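Local coordinates for protein unknown (Klebsiella pneumoniae, PDB 2A2L) that is of unknown function but belongs to the HbpS-like family, named after a haem-degrading protein, and assembles from eight copies, at residues A[21-25]-A[48-52]; A[39-43]-A[115-119]; A[64-69]-A[100-106]. All coordinates share one frame; numbering follows the deposited sequence.

Interaction 1: A[21-25]-A[48-52]; sequences AAAVE and LIQRM
Leu48 starts the contact at a distance: its CD2 methyl lies 4.3 Å from the CB of Ala21, a loose apolar touch in which the small alanine lets helix 14-30 settle over the strand. Gln50 reaches across toward the helix. With CG anti to the backbone N (chi1 178°) and an extended chain, its amide passes beside Ala21, where Gln50 NE2 is 3.8 Å from Ala21 CB. NE2 also comes within 3.7 Å of Glu25 OE1 but does not bond to it directly, the amide and carboxylate planes standing 65° apart. A water closes the gap, donating to Glu25 OE1 and accepting from Gln50 NE2 at 3.0 Å. Gln18 of the second subunit bonds to both Glu25 OE1 and Gln50 OE1, so these polar ends suit a subunit interface. Met52, just past the strand, bends at chi3 and sets its CE 3.6 Å from Glu25 CA and 3.7 Å from Glu25 CG; the flexible thioether fits against the aliphatic stem of the glutamate. The helix segment packs on the strand segment (axes 10.6 Å at closest, crossing -24°), as helices do on the antiparallel sheet of an alpha+beta fold, here of the HbpS-like family in the GAF clan.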
loop_
_atom_site.group_PDB
_atom_site.type_symbol
_atom_site.label_atom_id
_atom_site.label_comp_id
_atom_site.label_asym_id
_atom_site.label_seq_id
_atom_site.Cartn_x
_atom_site.Cartn_y
_atom_site.Cartn_z
ATOM N N ALA A 21 -29.148 -3.070 -11.880
ATOM C CA ALA A 21 -29.172 -2.427 -10.581
ATOM C C ALA A 21 -30.588 -2.362 -10.017
ATOM O O ALA A 21 -30.784 -2.508 -8.803
ATOM C CB ALA A 21 -28.540 -1.037 -10.650
ATOM N N ALA A 22 -31.577 -2.153 -10.887
ATOM C CA ALA A 22 -32.928 -1.912 -10.419
ATOM C C ALA A 22 -33.591 -3.228 -10.079
ATOM O O ALA A 22 -34.386 -3.305 -9.138
ATOM C CB ALA A 22 -33.742 -1.149 -11.452
ATOM N N ALA A 23 -33.253 -4.258 -10.846
ATOM C CA ALA A 23 -33.733 -5.608 -10.606
ATOM C C ALA A 23 -33.302 -6.029 -9.209
ATOM O O ALA A 23 -34.143 -6.305 -8.347
ATOM C CB ALA A 23 -33.158 -6.566 -11.650
ATOM N N VAL A 24 -31.989 -6.045 -9.005
ATOM C CA VAL A 24 -31.351 -6.350 -7.728
ATOM C C VAL A 24 -31.953 -5.552 -6.574
ATOM O O VAL A 24 -32.269 -6.119 -5.530
ATOM C CB VAL A 24 -29.809 -6.125 -7.835
ATOM C CG1 VAL A 24 -29.127 -6.058 -6.469
ATOM C CG2 VAL A 24 -29.190 -7.213 -8.679
ATOM N N GLU A 25 -32.146 -4.250 -6.783
ATOM C CA GLU A 25 -32.684 -3.376 -5.754
ATOM C C GLU A 25 -34.121 -3.734 -5.390
ATOM O O GLU A 25 -34.595 -3.464 -4.282
ATOM C CB GLU A 25 -32.608 -1.915 -6.207
ATOM C CG GLU A 25 -32.508 -0.899 -5.068
ATOM C CD GLU A 25 -32.704 0.551 -5.520
ATOM O OE1 GLU A 25 -32.686 0.832 -6.742
ATOM O OE2 GLU A 25 -32.876 1.415 -4.627
ATOM N N LEU A 48 -20.366 0.376 -12.666
ATOM C CA LEU A 48 -21.299 0.819 -11.638
ATOM C C LEU A 48 -20.948 0.236 -10.269
ATOM O O LEU A 48 -20.582 -0.936 -10.169
ATOM C CB LEU A 48 -22.717 0.413 -12.010
ATOM C CG LEU A 48 -23.852 1.073 -11.227
ATOM C CD1 LEU A 48 -24.931 1.472 -12.210
ATOM C CD2 LEU A 48 -24.418 0.108 -10.199
ATOM N N ILE A 49 -21.073 1.067 -9.230
ATOM C CA ILE A 49 -21.215 0.604 -7.837
ATOM C C ILE A 49 -22.381 1.307 -7.155
ATOM O O ILE A 49 -22.423 2.522 -7.139
ATOM C CB ILE A 49 -19.962 0.909 -7.012
ATOM C CG1 ILE A 49 -18.769 0.136 -7.543
ATOM C CG2 ILE A 49 -20.203 0.658 -5.513
ATOM C CD1 ILE A 49 -17.432 0.570 -6.911
ATOM N N GLN A 50 -23.302 0.547 -6.574
ATOM C CA GLN A 50 -24.496 1.110 -5.959
ATOM C C GLN A 50 -24.832 0.514 -4.594
ATOM O O GLN A 50 -25.095 -0.688 -4.482
ATOM C CB GLN A 50 -25.685 0.907 -6.885
ATOM C CG GLN A 50 -26.968 1.418 -6.321
ATOM C CD GLN A 50 -28.080 1.380 -7.315
ATOM O OE1 GLN A 50 -28.126 2.210 -8.220
ATOM N NE2 GLN A 50 -28.990 0.412 -7.164
ATOM N N ARG A 51 -24.831 1.366 -3.571
ATOM C CA ARG A 51 -25.006 0.926 -2.191
ATOM C C ARG A 51 -26.350 1.364 -1.583
ATOM O O ARG A 51 -26.631 2.553 -1.438
ATOM C CB ARG A 51 -23.832 1.340 -1.295
ATOM C CG ARG A 51 -24.027 0.895 0.159
ATOM C CD ARG A 51 -22.821 1.139 1.059
ATOM N NE ARG A 51 -22.784 2.507 1.597
ATOM C CZ ARG A 51 -23.525 2.951 2.613
ATOM N NH1 ARG A 51 -24.389 2.150 3.232
ATOM N NH2 ARG A 51 -23.399 4.208 3.021
ATOM N N MET A 52 -27.176 0.380 -1.254
ATOM C CA MET A 52 -28.346 0.627 -0.439
ATOM C C MET A 52 -27.989 1.230 0.926
ATOM O O MET A 52 -26.950 0.909 1.529
ATOM C CB MET A 52 -29.172 -0.650 -0.279
ATOM C CG MET A 52 -29.946 -1.018 -1.542
ATOM S SD MET A 52 -30.549 -2.690 -1.563
ATOM C CE MET A 52 -30.199 -3.169 -3.192
HETATM O O HOH W 1 -31.391 0.754 -8.937
#

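Interaction 2: A[39-43]-A[115-119]; sequences VVDRG and QVIGA
The guanidinium of Arg42 is approached obliquely by two oxygens, Val116 O at 3.4 Å from NH1 and Gln115 OE1 at 3.9 Å from NH1. Neither is hydrogen-bonded to it, and the guanidinium and amide planes stand 43° apart. Gln115 OE1 bonds instead to the backbone N of Gln10. The carboxylate of Asp41 is met from above its plane: Gly43 N donates to Asp41 OD1 at 3.1 Å, 39° out of plane, making an Asx turn. Asn45 N also reaches this OD1, while OD2 forms a salt bridge with Arg51 of the second subunit, so the short acid both shapes the turn and serves the interface.

Further along, the backbones take over. Val40 N donates to Ala119 O at 2.9 Å, and Ala119 N in return to Val40 O at 3.2 Å, an antiparallel hydrogen-bonded pair. Ala119 O additionally receives a CA-H...O contact from Val39. On the face that helix 59-72 covers, Val40 CG2 meets Ala119 CB at 4.0 Å, small side chains suiting a close helix. Gly118, lacking a side chain, lets Val40 O approach its CA to 3.3 Å. Main-chain bonds therefore hold these central strands together, whereas the Arg42 end adds packing, its CB 3.4 Å from Ile117 O, and probably a weak electrostatic attraction to the nearby oxygens, without a side-chain hydrogen bond across the contact.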
loop_
_atom_site.group_PDB
_atom_site.type_symbol
_atom_site.label_atom_id
_atom_site.label_comp_id
_atom_site.label_asym_id
_atom_site.label_seq_id
_atom_site.Cartn_x
_atom_site.Cartn_y
_atom_site.Cartn_z
ATOM N N VAL A 39 -21.006 -3.695 -11.076
ATOM C CA VAL A 39 -20.817 -4.262 -12.410
ATOM C C VAL A 39 -19.531 -3.722 -12.976
ATOM O O VAL A 39 -19.298 -2.519 -12.961
ATOM C CB VAL A 39 -21.941 -3.879 -13.443
ATOM C CG1 VAL A 39 -21.702 -4.615 -14.793
ATOM C CG2 VAL A 39 -23.325 -4.208 -12.927
ATOM N N VAL A 40 -18.700 -4.617 -13.495
ATOM C CA VAL A 40 -17.494 -4.217 -14.213
ATOM C C VAL A 40 -17.680 -4.505 -15.695
ATOM O O VAL A 40 -18.389 -5.450 -16.071
ATOM C CB VAL A 40 -16.233 -4.930 -13.660
ATOM C CG1 VAL A 40 -15.938 -4.441 -12.218
ATOM C CG2 VAL A 40 -16.399 -6.468 -13.688
ATOM N N ASP A 41 -17.061 -3.687 -16.541
ATOM C CA ASP A 41 -17.025 -4.010 -17.968
ATOM C C ASP A 41 -16.040 -5.151 -18.311
ATOM O O ASP A 41 -15.435 -5.757 -17.408
ATOM C CB ASP A 41 -16.810 -2.754 -18.815
ATOM C CG ASP A 41 -15.386 -2.212 -18.755
ATOM O OD1 ASP A 41 -14.448 -2.968 -18.420
ATOM O OD2 ASP A 41 -15.201 -1.023 -19.111
ATOM N N ARG A 42 -15.890 -5.422 -19.608
ATOM C CA ARG A 42 -15.149 -6.590 -20.139
ATOM C C ARG A 42 -13.648 -6.667 -19.762
ATOM O O ARG A 42 -13.047 -7.756 -19.706
ATOM C CB ARG A 42 -15.313 -6.596 -21.660
ATOM C CG ARG A 42 -14.583 -7.670 -22.430
ATOM C CD ARG A 42 -13.236 -7.191 -22.952
ATOM N NE ARG A 42 -12.292 -8.300 -22.995
ATOM C CZ ARG A 42 -12.646 -9.552 -23.243
ATOM N NH1 ARG A 42 -13.907 -9.855 -23.490
ATOM N NH2 ARG A 42 -11.730 -10.513 -23.249
ATOM N N GLY A 43 -13.048 -5.505 -19.532
ATOM C CA GLY A 43 -11.678 -5.450 -19.018
ATOM C C GLY A 43 -11.568 -5.504 -17.501
ATOM O O GLY A 43 -10.481 -5.413 -16.958
ATOM N N GLN A 115 -19.110 -15.891 -24.372
ATOM C CA GLN A 115 -18.092 -14.879 -24.162
ATOM C C GLN A 115 -18.417 -14.124 -22.892
ATOM O O GLN A 115 -19.592 -13.870 -22.592
ATOM C CB GLN A 115 -18.106 -13.899 -25.324
ATOM C CG GLN A 115 -16.813 -13.130 -25.545
ATOM C CD GLN A 115 -17.043 -11.928 -26.430
ATOM O OE1 GLN A 115 -16.268 -10.980 -26.420
ATOM N NE2 GLN A 115 -18.131 -11.957 -27.195
ATOM N N VAL A 116 -17.375 -13.752 -22.156
ATOM C CA VAL A 116 -17.531 -13.047 -20.885
ATOM C C VAL A 116 -17.391 -11.546 -21.124
ATOM O O VAL A 116 -16.319 -11.044 -21.451
ATOM C CB VAL A 116 -16.513 -13.580 -19.843
ATOM C CG1 VAL A 116 -16.305 -12.614 -18.677
ATOM C CG2 VAL A 116 -16.944 -14.938 -19.346
ATOM N N ILE A 117 -18.488 -10.825 -20.983
ATOM C CA ILE A 117 -18.515 -9.437 -21.423
ATOM C C ILE A 117 -18.309 -8.454 -20.262
ATOM O O ILE A 117 -18.377 -7.225 -20.433
ATOM C CB ILE A 117 -19.814 -9.117 -22.213
ATOM C CG1 ILE A 117 -21.053 -9.271 -21.330
ATOM C CG2 ILE A 117 -19.930 -10.012 -23.440
ATOM C CD1 ILE A 117 -22.275 -8.633 -21.917
ATOM N N GLY A 118 -18.041 -9.010 -19.085
ATOM C CA GLY A 118 -18.110 -8.263 -17.844
ATOM C C GLY A 118 -18.460 -9.193 -16.709
ATOM O O GLY A 118 -18.439 -10.415 -16.882
ATOM N N ALA A 119 -18.773 -8.616 -15.550
ATOM C CA ALA A 119 -19.273 -9.379 -14.413
ATOM C C ALA A 119 -20.028 -8.521 -13.416
ATOM O O ALA A 119 -19.933 -7.291 -13.438
ATOM C CB ALA A 119 -18.142 -10.062 -13.716
#

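Interaction 3: A[64-69]-A[100-106]; sequences LNKAWS and RIIIFGG
Arg100 and Trp68 stack flat: the guanidinium lies on the indole, centres 3.8 Å apart and planes at 18°, a cation-pi pair with CZ over the five-membered ring. Asn65 meets the guanidinium at its edge, where Asn65 OD1 accepts two hydrogen bonds, from Arg100 NE at 2.8 Å and from Arg100 NH2 at 3.1 Å. The NH2 bond runs nearly along the C=O axis, whereas NE comes from above the amide plane. Stacking and this side-on grip together fix the rotation of the arginine head. The bend at chi3 (81°) turns the head over the ring, while Arg100 CB lies over the CE3-CZ3 rim of the six-membered ring.

This irregular segment, leading into strand 107-111, crosses helix 59-72, which covers one face of the antiparallel sheet of the HbpS-like fold. Its buried middle is tightly fitted. Ser69 OG accepts from Ile102 N at 2.9 Å, a small hydroxyl serving a main-chain N-H outside regular secondary structure. Ile102 CG2 lies 3.6 Å from Lys66 CG, and the same methyl sits over the centre of one Phe104 ring face. The long, extended Lys66 chain then carries NZ to Gly105 O at 3.1 Å; Val122 O and the carboxylate of Asp130 also bind this buried ammonium. Gly106 suits its place beside it, its phi of 136° being natural to glycine. By contrast, the Arg100 side is partly exposed, and there Leu64 only brushes the guanidinium, Leu64 CD2 standing 4.1 Å from Arg100 NH2.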
loop_
_atom_site.group_PDB
_atom_site.type_symbol
_atom_site.label_atom_id
_atom_site.label_comp_id
_atom_site.label_asym_id
_atom_site.label_seq_id
_atom_site.Cartn_x
_atom_site.Cartn_y
_atom_site.Cartn_z
ATOM N N LEU A 64 -17.541 -4.824 -5.435
ATOM C CA LEU A 64 -16.649 -4.561 -6.592
ATOM C C LEU A 64 -15.707 -5.722 -6.889
ATOM O O LEU A 64 -15.638 -6.220 -8.005
ATOM C CB LEU A 64 -15.856 -3.258 -6.410
ATOM C CG LEU A 64 -15.005 -2.783 -7.595
ATOM C CD1 LEU A 64 -15.884 -2.481 -8.803
ATOM C CD2 LEU A 64 -14.090 -1.583 -7.248
ATOM N N ASN A 65 -14.990 -6.191 -5.892
ATOM C CA ASN A 65 -14.008 -7.239 -6.174
ATOM C C ASN A 65 -14.571 -8.593 -6.532
ATOM O O ASN A 65 -13.919 -9.358 -7.226
ATOM C CB ASN A 65 -12.997 -7.345 -5.056
ATOM C CG ASN A 65 -12.244 -6.081 -4.882
ATOM O OD1 ASN A 65 -11.863 -5.419 -5.869
ATOM N ND2 ASN A 65 -12.035 -5.704 -3.637
ATOM N N LYS A 66 -15.778 -8.875 -6.060
ATOM C CA LYS A 66 -16.512 -10.040 -6.528
ATOM C C LYS A 66 -16.763 -9.922 -8.007
ATOM O O LYS A 66 -16.648 -10.902 -8.704
ATOM C CB LYS A 66 -17.839 -10.218 -5.782
ATOM C CG LYS A 66 -17.683 -10.714 -4.353
ATOM C CD LYS A 66 -19.006 -10.674 -3.606
ATOM C CE LYS A 66 -19.009 -11.566 -2.368
ATOM N NZ LYS A 66 -20.336 -11.456 -1.688
ATOM N N ALA A 67 -17.079 -8.721 -8.492
ATOM C CA ALA A 67 -17.334 -8.551 -9.924
ATOM C C ALA A 67 -16.018 -8.736 -10.679
ATOM O O ALA A 67 -15.934 -9.506 -11.642
ATOM C CB ALA A 67 -17.966 -7.178 -10.232
ATOM N N TRP A 68 -14.989 -8.034 -10.219
ATOM C CA TRP A 68 -13.680 -8.122 -10.834
ATOM C C TRP A 68 -13.128 -9.540 -10.791
ATOM O O TRP A 68 -12.470 -9.961 -11.742
ATOM C CB TRP A 68 -12.712 -7.109 -10.224
ATOM C CG TRP A 68 -11.333 -7.187 -10.803
ATOM C CD1 TRP A 68 -10.835 -6.468 -11.867
ATOM C CD2 TRP A 68 -10.267 -8.025 -10.350
ATOM N NE1 TRP A 68 -9.532 -6.818 -12.101
ATOM C CE2 TRP A 68 -9.157 -7.779 -11.193
ATOM C CE3 TRP A 68 -10.154 -9.000 -9.345
ATOM C CZ2 TRP A 68 -7.940 -8.449 -11.047
ATOM C CZ3 TRP A 68 -8.944 -9.674 -9.207
ATOM C CH2 TRP A 68 -7.849 -9.389 -10.054
ATOM N N SER A 69 -13.405 -10.273 -9.710
ATOM C CA SER A 69 -13.001 -11.672 -9.613
ATOM C C SER A 69 -13.779 -12.569 -10.570
ATOM O O SER A 69 -13.204 -13.400 -11.267
ATOM C CB SER A 69 -13.163 -12.185 -8.182
ATOM O OG SER A 69 -12.193 -11.631 -7.318
ATOM N N ARG A 100 -7.706 -8.969 -4.125
ATOM C CA ARG A 100 -8.938 -8.601 -4.836
ATOM C C ARG A 100 -9.756 -9.825 -5.162
ATOM O O ARG A 100 -10.938 -9.698 -5.511
ATOM C CB ARG A 100 -8.644 -7.854 -6.145
ATOM C CG ARG A 100 -8.161 -6.426 -5.972
ATOM C CD ARG A 100 -8.273 -5.646 -7.279
ATOM N NE ARG A 100 -9.634 -5.166 -7.480
ATOM C CZ ARG A 100 -10.066 -4.585 -8.595
ATOM N NH1 ARG A 100 -9.224 -4.409 -9.607
ATOM N NH2 ARG A 100 -11.332 -4.178 -8.687
ATOM N N ILE A 101 -9.131 -11.004 -5.095
ATOM C CA ILE A 101 -9.846 -12.237 -5.441
ATOM C C ILE A 101 -10.795 -12.666 -4.323
ATOM O O ILE A 101 -10.355 -13.025 -3.236
ATOM C CB ILE A 101 -8.936 -13.403 -5.912
ATOM C CG1 ILE A 101 -8.290 -13.054 -7.256
ATOM C CG2 ILE A 101 -9.766 -14.674 -6.098
ATOM C CD1 ILE A 101 -7.178 -13.991 -7.666
ATOM N N ILE A 102 -12.095 -12.595 -4.591
ATOM C CA ILE A 102 -13.075 -13.007 -3.595
ATOM C C ILE A 102 -13.431 -14.462 -3.756
ATOM O O ILE A 102 -13.472 -14.967 -4.874
ATOM C CB ILE A 102 -14.324 -12.114 -3.569
ATOM C CG1 ILE A 102 -13.929 -10.632 -3.527
ATOM C CG2 ILE A 102 -15.169 -12.426 -2.339
ATOM C CD1 ILE A 102 -13.182 -10.263 -2.268
ATOM N N ILE A 103 -13.639 -15.151 -2.634
ATOM C CA ILE A 103 -13.635 -16.615 -2.628
ATOM C C ILE A 103 -14.895 -17.161 -1.978
ATOM O O ILE A 103 -14.967 -18.337 -1.633
ATOM C CB ILE A 103 -12.370 -17.205 -1.915
ATOM C CG1 ILE A 103 -12.208 -16.617 -0.509
ATOM C CG2 ILE A 103 -11.135 -16.992 -2.772
ATOM C CD1 ILE A 103 -11.291 -17.387 0.387
ATOM N N PHE A 104 -15.887 -16.303 -1.799
ATOM C CA PHE A 104 -17.228 -16.768 -1.465
ATOM C C PHE A 104 -18.216 -16.196 -2.465
ATOM O O PHE A 104 -17.935 -15.177 -3.117
ATOM C CB PHE A 104 -17.615 -16.452 -0.011
ATOM C CG PHE A 104 -17.138 -15.108 0.469
ATOM C CD1 PHE A 104 -17.935 -13.968 0.319
ATOM C CD2 PHE A 104 -15.897 -14.974 1.068
ATOM C CE1 PHE A 104 -17.483 -12.728 0.754
ATOM C CE2 PHE A 104 -15.434 -13.729 1.492
ATOM C CZ PHE A 104 -16.235 -12.607 1.342
ATOM N N GLY A 105 -19.356 -16.875 -2.599
ATOM C CA GLY A 105 -20.344 -16.553 -3.608
ATOM C C GLY A 105 -20.795 -15.108 -3.572
ATOM O O GLY A 105 -20.697 -14.439 -2.537
ATOM N N GLY A 106 -21.281 -14.623 -4.709
ATOM C CA GLY A 106 -21.836 -13.287 -4.777
ATOM C C GLY A 106 -21.388 -12.534 -6.008
ATOM O O GLY A 106 -21.821 -11.405 -6.234
#

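How the interactions relate
The three contacts build outward from one antiparallel sheet. Interactions 1 and 2, with centres about 17 Å apart, share it directly: the Leu48 O to Val39 N distance of 2.9 Å fits a hydrogen bond between neighbouring strands. Interaction 1 puts helix 14-30 on one face. Helix 59-72 of interaction 3 covers the other, Ile49 CD1 meeting Leu64 CD1 at 3.9 Å. Interactions 2 and 3 have centres about 13 Å apart and touch twice over: Ala119 CB lies 3.1 Å from Ala67 O, and Val40 CG1 lies 3.9 Å from Leu64 CD1. Along the chain, interaction 3 is nested in the loop that interaction 2 closes, whereas the segments of interactions 1 and 2 alternate.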